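Tryparedoxin (Crithidia fasciculata, PDB 1O8X) probably acts as a thioredoxin-like dithiol-disulfide oxidoreductase in the trypanosomatid defence against oxidative stress, passing electrons through a pair of redox cysteines. Local coordinates at residues A[44-49]-A[129-134]; A[64-69]-A[87-92]. The protein carries 1 engineered substitution. One frame throughout, in Å; residues are numbered along the deposited sequence.

Contact 1. Residues A[44-49]-A[129-134]; sequences RGFTPQ and ATLVKD
Val132 supplies the central apolar contact, its CG1 methyl filling the angle between the ring of Phe46 and the amide of Gln49. That methyl lies at the rim of the ring, in the ring plane, with CG1 of Val132 3.6 Å from CD1 of Phe46. A second methyl, CD2 of Leu131, comes in obliquely and stands 4.1 Å from CE1 of Phe46. Both aliphatic side chains cross the phenylalanine at about a right angle. The ring reaches them because CG of Phe46 is anti to the backbone N (chi1 177°), which carries it out from the helix toward 129-134. Beyond this pair, Phe46 also rests on Pro110, while Leu131 also touches Leu50 and Phe53 of helix 41-57 and Trp142.

The polar groups take part mainly through their van der Waals surfaces. OE1 of Gln49 lies 3.5 Å from CG1 of Val132, and the backbone O of Gln49 is 3.9 Å from CD2 of Leu131. The amide is anchored within its own helix: NE2 of Gln49 donates a nearly straight hydrogen bond of 2.9 Å to O of Gly45, leaving almost in the amide plane but arriving well above the carbonyl plane of Gly45. This bond would limit rotation of the amide where it lies beside Val132.

A type I turn runs from Leu131 to Asp134, with N of Asp134 hydrogen-bonded to O of Leu131 at 3.0 Å. No hydrogen bond joins the two segments, so helix 41-57 of the thioredoxin fold meets helix 127-131 and the turn that follows it mainly through van der Waals packing of methyl, ring and amide, buried on the Phe46 and Leu131 side and partly exposed at Gln49 and Val132.

Contact 2. Residues A[64-69]-A[87-92]; sequences EVVFCT and LAVPFA
Val66 pairs with Leu87 and Phe67 with Ala88 in parallel register, the end-to-end directions of the touching parts lying 20° apart. Three backbone hydrogen bonds follow in ladder order: N of Leu87 to O of Val65, N of Phe67 to O of Leu87 (2.8 Å), and N of Val89 to O of Phe67. As the chains part from Val89 onward, a water bridges them: it accepts from N of Thr69 and donates to both O of Phe67 and O of Val89.

This pairing closes the beta-alpha-beta unit of strand 63-69, helix 74-81 and strand 87-88 in the thioredoxin fold. Strand 63-69 is bonded along its other edge to strand 30-36, so the contact lies inside the mixed sheet.

CG1 of Val66, on the face it shares with Leu87, reaches CG2 of Val89 in the loop beyond the strand at 3.8 Å, the two valines crossing obliquely; SG of Cys68 touches the same Val89 methyl more loosely. Leu14 of strand 13-16 packs against both Val66 and Leu87. On the other face, CB of Phe67 lies 4.0 Å from CB of Ala88, while the phenylalanine ring turns off toward Tyr80, the two ring planes at about 90°. Helix 74-81 packs on Ala88 through Phe77 and Phe81.

At the start of the strand, CG of Glu64 presses on CD1 of Leu87 at 3.5 Å, the two side chains crossing at roughly a right angle. A bend at chi2 (53°) folds the carboxylate back, and OE1 of Glu64 accepts from N of Val65 at 2.9 Å and hydrogen-bonds Tyr54 OH.

How the contacts relate
The centres of contacts 1 and 2 are 18 Å apart and their nearest atoms about 8 Å, with no direct touch. Along the chain, contact 2 is nested inside the loop that contact 1 closes: helix 41-57 contributes 44-49, strand 63-69 follows it, strand 87-88 returns to the sheet after helix 74-81, and 129-134 comes last. Contact 2 belongs to the buried sheet, whereas contact 1 lies farther out, where helix 41-57 meets helix 127-131. Tyr54, on the same helix 41-57, hydrogen-bonds Glu64 of contact 2, and Thr47 hydrogen-bonds Tyr34 of strand 30-36, the neighbour of 63-69. Through these two bonds helix 41-57 is tied to the sheet of the thioredoxin fold.

Contact 1. Residues A[44-49]-A[129-134]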
loop_
_atom_site.group_PDB
_atom_site.type_symbol
_atom_site.label_atom_id
_atom_site.label_comp_id
_atom_site.label_asym_id
_atom_site.label_seq_id
_atom_site.Cartn_x
_atom_site.Cartn_y
_atom_site.Cartn_z
ATOM N N ARG A 44 -2.747 14.323 1.638
ATOM C CA ARG A 44 -3.736 14.702 2.646
ATOM C C ARG A 44 -5.149 14.514 2.129
ATOM O O ARG A 44 -5.988 13.980 2.846
ATOM C CB ARG A 44 -3.524 16.133 3.153
ATOM C CG ARG A 44 -2.338 16.262 4.088
ATOM C CD ARG A 44 -2.032 17.695 4.501
ATOM N NE ARG A 44 -0.902 17.725 5.427
ATOM C CZ ARG A 44 -1.025 17.689 6.739
ATOM N NH1 ARG A 44 -2.228 17.665 7.294
ATOM N NH2 ARG A 44 0.060 17.706 7.504
ATOM N N GLY A 45 -5.406 14.929 0.889
ATOM C CA GLY A 45 -6.730 14.792 0.306
ATOM C C GLY A 45 -7.006 13.381 -0.194
ATOM O O GLY A 45 -8.163 12.926 -0.193
ATOM N N PHE A 46 -5.957 12.670 -0.623
ATOM C CA PHE A 46 -6.130 11.338 -1.196
ATOM C C PHE A 46 -6.367 10.264 -0.133
ATOM O O PHE A 46 -7.232 9.392 -0.298
ATOM C CB PHE A 46 -4.945 10.928 -2.085
ATOM C CG PHE A 46 -5.083 9.545 -2.626
ATOM C CD1 PHE A 46 -6.050 9.279 -3.577
ATOM C CD2 PHE A 46 -4.303 8.496 -2.143
ATOM C CE1 PHE A 46 -6.219 7.977 -4.067
ATOM C CE2 PHE A 46 -4.466 7.199 -2.640
ATOM C CZ PHE A 46 -5.429 6.953 -3.602
ATOM N N THR A 47 -5.608 10.321 0.959
ATOM C CA THR A 47 -5.669 9.272 1.963
ATOM C C THR A 47 -7.087 8.991 2.484
ATOM O O THR A 47 -7.459 7.828 2.570
ATOM C CB THR A 47 -4.648 9.496 3.091
ATOM O OG1 THR A 47 -3.339 9.554 2.526
ATOM C CG2 THR A 47 -4.589 8.269 4.011
ATOM N N PRO A 48 -7.899 10.004 2.817
ATOM C CA PRO A 48 -9.280 9.725 3.259
ATOM C C PRO A 48 -10.141 9.016 2.207
ATOM O O PRO A 48 -10.996 8.218 2.565
ATOM C CB PRO A 48 -9.840 11.122 3.588
ATOM C CG PRO A 48 -8.644 11.957 3.797
ATOM C CD PRO A 48 -7.605 11.448 2.879
ATOM N N GLN A 49 -9.910 9.297 0.926
ATOM C CA GLN A 49 -10.634 8.606 -0.142
ATOM C C GLN A 49 -10.221 7.126 -0.201
ATOM O O GLN A 49 -11.054 6.244 -0.410
ATOM C CB GLN A 49 -10.414 9.309 -1.476
ATOM C CG GLN A 49 -10.981 10.737 -1.496
ATOM C CD GLN A 49 -10.593 11.478 -2.752
ATOM O OE1 GLN A 49 -11.226 11.307 -3.794
ATOM N NE2 GLN A 49 -9.546 12.297 -2.666
ATOM N N ALA A 129 -4.804 7.289 -9.296
ATOM C CA ALA A 129 -5.558 8.104 -10.248
ATOM C C ALA A 129 -6.953 7.559 -10.493
ATOM O O ALA A 129 -7.918 8.314 -10.613
ATOM C CB ALA A 129 -4.786 8.201 -11.572
ATOM N N THR A 130 -7.078 6.238 -10.596
ATOM C CA THR A 130 -8.365 5.654 -10.980
ATOM C C THR A 130 -9.328 5.593 -9.798
ATOM O O THR A 130 -10.544 5.737 -9.981
ATOM C CB THR A 130 -8.186 4.259 -11.592
ATOM O OG1 THR A 130 -7.497 3.429 -10.655
ATOM C CG2 THR A 130 -7.287 4.307 -12.843
ATOM N N LEU A 131 -8.806 5.404 -8.590
ATOM C CA LEU A 131 -9.680 5.279 -7.429
ATOM C C LEU A 131 -10.527 6.530 -7.213
ATOM O O LEU A 131 -11.710 6.427 -6.881
ATOM C CB LEU A 131 -8.865 4.920 -6.195
ATOM C CG LEU A 131 -9.594 4.672 -4.875
ATOM C CD1 LEU A 131 -8.814 3.653 -4.050
ATOM C CD2 LEU A 131 -9.776 5.927 -4.083
ATOM N N VAL A 132 -9.925 7.708 -7.377
ATOM C CA VAL A 132 -10.665 8.939 -7.088
ATOM C C VAL A 132 -11.825 9.146 -8.059
ATOM O O VAL A 132 -12.775 9.858 -7.741
ATOM C CB VAL A 132 -9.761 10.182 -6.966
ATOM C CG1 VAL A 132 -8.721 10.001 -5.881
ATOM C CG2 VAL A 132 -9.114 10.496 -8.279
ATOM N N LYS A 133 -11.765 8.498 -9.212
ATOM C CA LYS A 133 -12.832 8.602 -10.205
ATOM C C LYS A 133 -13.818 7.447 -10.152
ATOM O O LYS A 133 -14.845 7.476 -10.845
ATOM C CB LYS A 133 -12.215 8.664 -11.579
ATOM C CG LYS A 133 -11.432 9.937 -11.759
ATOM C CD LYS A 133 -11.001 10.124 -13.187
ATOM C CE LYS A 133 -12.173 10.428 -14.103
ATOM N NZ LYS A 133 -12.639 11.836 -13.979
ATOM N N ASP A 134 -13.517 6.446 -9.330
ATOM C CA ASP A 134 -14.350 5.260 -9.258
ATOM C C ASP A 134 -14.536 4.854 -7.808
ATOM O O ASP A 134 -14.096 3.777 -7.417
ATOM C CB ASP A 134 -13.710 4.165 -10.124
ATOM C CG ASP A 134 -14.520 2.881 -10.183
ATOM O OD1 ASP A 134 -15.771 2.891 -10.026
ATOM O OD2 ASP A 134 -13.922 1.803 -10.425
#

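Contact 2. Residues A[64-69]-A[87-92]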
loop_
_atom_site.group_PDB
_atom_site.type_symbol
_atom_site.label_atom_id
_atom_site.label_comp_id
_atom_site.label_asym_id
_atom_site.label_seq_id
_atom_site.Cartn_x
_atom_site.Cartn_y
_atom_site.Cartn_z
ATOM N N GLU A 64 -5.718 -5.949 0.380
ATOM C CA GLU A 64 -5.078 -5.328 1.526
ATOM C C GLU A 64 -4.246 -4.164 1.039
ATOM O O GLU A 64 -3.868 -4.133 -0.131
ATOM C CB GLU A 64 -4.190 -6.368 2.232
ATOM C CG GLU A 64 -3.599 -5.922 3.564
ATOM C CD GLU A 64 -4.646 -5.396 4.532
ATOM O OE1 GLU A 64 -4.948 -4.181 4.505
ATOM O OE2 GLU A 64 -5.178 -6.209 5.310
ATOM N N VAL A 65 -3.984 -3.208 1.930
ATOM C CA VAL A 65 -3.123 -2.058 1.647
ATOM C C VAL A 65 -1.903 -2.145 2.563
ATOM O O VAL A 65 -2.039 -2.366 3.772
ATOM C CB VAL A 65 -3.871 -0.707 1.818
ATOM C CG1 VAL A 65 -2.910 0.459 1.619
ATOM C CG2 VAL A 65 -5.012 -0.604 0.836
ATOM N N VAL A 66 -0.714 -1.981 1.986
ATOM C CA VAL A 66 0.536 -1.979 2.724
ATOM C C VAL A 66 1.204 -0.623 2.520
ATOM O O VAL A 66 1.649 -0.296 1.419
ATOM C CB VAL A 66 1.464 -3.113 2.260
ATOM C CG1 VAL A 66 2.788 -3.073 3.009
ATOM C CG2 VAL A 66 0.781 -4.468 2.452
ATOM N N PHE A 67 1.246 0.180 3.576
ATOM C CA PHE A 67 1.907 1.478 3.537
ATOM C C PHE A 67 3.422 1.321 3.418
ATOM O O PHE A 67 4.051 0.628 4.237
ATOM C CB PHE A 67 1.524 2.263 4.799
ATOM C CG PHE A 67 2.229 3.597 4.955
ATOM C CD1 PHE A 67 2.384 4.472 3.883
ATOM C CD2 PHE A 67 2.696 3.987 6.208
ATOM C CE1 PHE A 67 3.022 5.699 4.066
ATOM C CE2 PHE A 67 3.335 5.201 6.381
ATOM C CZ PHE A 67 3.494 6.057 5.305
ATOM N N CYS A 68 3.971 1.958 2.382
ATOM C CA CYS A 68 5.395 1.981 2.075
ATOM C C CYS A 68 5.863 3.421 2.222
ATOM O O CYS A 68 5.638 4.250 1.346
ATOM C CB CYS A 68 5.613 1.485 0.651
ATOM S SG CYS A 68 5.143 -0.231 0.408
ATOM N N THR A 69 6.498 3.720 3.344
ATOM C CA THR A 69 6.755 5.093 3.710
ATOM C C THR A 69 7.909 5.798 2.968
ATOM O O THR A 69 8.931 5.188 2.685
ATOM C CB THR A 69 6.955 5.144 5.235
ATOM O OG1 THR A 69 6.978 6.507 5.652
ATOM C CG2 THR A 69 8.317 4.574 5.657
ATOM N N LEU A 87 -1.999 -2.055 6.728
ATOM C CA LEU A 87 -0.693 -2.557 7.169
ATOM C C LEU A 87 0.430 -1.615 6.773
ATOM O O LEU A 87 0.217 -0.706 5.974
ATOM C CB LEU A 87 -0.426 -3.941 6.576
ATOM C CG LEU A 87 -1.551 -4.964 6.663
ATOM C CD1 LEU A 87 -1.109 -6.292 6.062
ATOM C CD2 LEU A 87 -1.993 -5.145 8.092
ATOM N N ALA A 88 1.627 -1.855 7.306
ATOM C CA ALA A 88 2.804 -1.084 6.920
ATOM C C ALA A 88 4.058 -1.921 6.925
ATOM O O ALA A 88 4.228 -2.802 7.773
ATOM C CB ALA A 88 2.997 0.111 7.851
ATOM N N VAL A 89 4.948 -1.633 5.982
ATOM C CA VAL A 89 6.321 -2.149 6.075
ATOM C C VAL A 89 6.942 -1.461 7.283
ATOM O O VAL A 89 6.836 -0.245 7.421
ATOM C CB VAL A 89 7.151 -1.837 4.803
ATOM C CG1 VAL A 89 8.595 -2.325 4.970
ATOM C CG2 VAL A 89 6.509 -2.470 3.569
ATOM N N PRO A 90 7.571 -2.220 8.184
ATOM C CA PRO A 90 8.153 -1.593 9.369
ATOM C C PRO A 90 9.195 -0.545 8.990
ATOM O O PRO A 90 9.897 -0.721 7.991
ATOM C CB PRO A 90 8.798 -2.772 10.114
ATOM C CG PRO A 90 8.044 -3.979 9.647
ATOM C CD PRO A 90 7.749 -3.684 8.194
ATOM N N PHE A 91 9.259 0.541 9.752
ATOM C CA PHE A 91 10.205 1.623 9.505
ATOM C C PHE A 91 11.661 1.134 9.391
ATOM O O PHE A 91 12.436 1.681 8.605
ATOM C CB PHE A 91 10.087 2.701 10.595
ATOM C CG PHE A 91 10.943 3.909 10.340
ATOM C CD1 PHE A 91 10.536 4.885 9.435
ATOM C CD2 PHE A 91 12.175 4.060 10.981
ATOM C CE1 PHE A 91 11.331 6.005 9.182
ATOM C CE2 PHE A 91 12.978 5.174 10.730
ATOM C CZ PHE A 91 12.558 6.148 9.839
ATOM N N ALA A 92 12.010 0.102 10.161
ATOM C CA ALA A 92 13.343 -0.511 10.118
ATOM C C ALA A 92 13.683 -1.138 8.766
ATOM O O ALA A 92 14.861 -1.301 8.434
ATOM C CB ALA A 92 13.487 -1.546 11.233
HETATM O O HOH W 1 6.451 1.723 5.441
#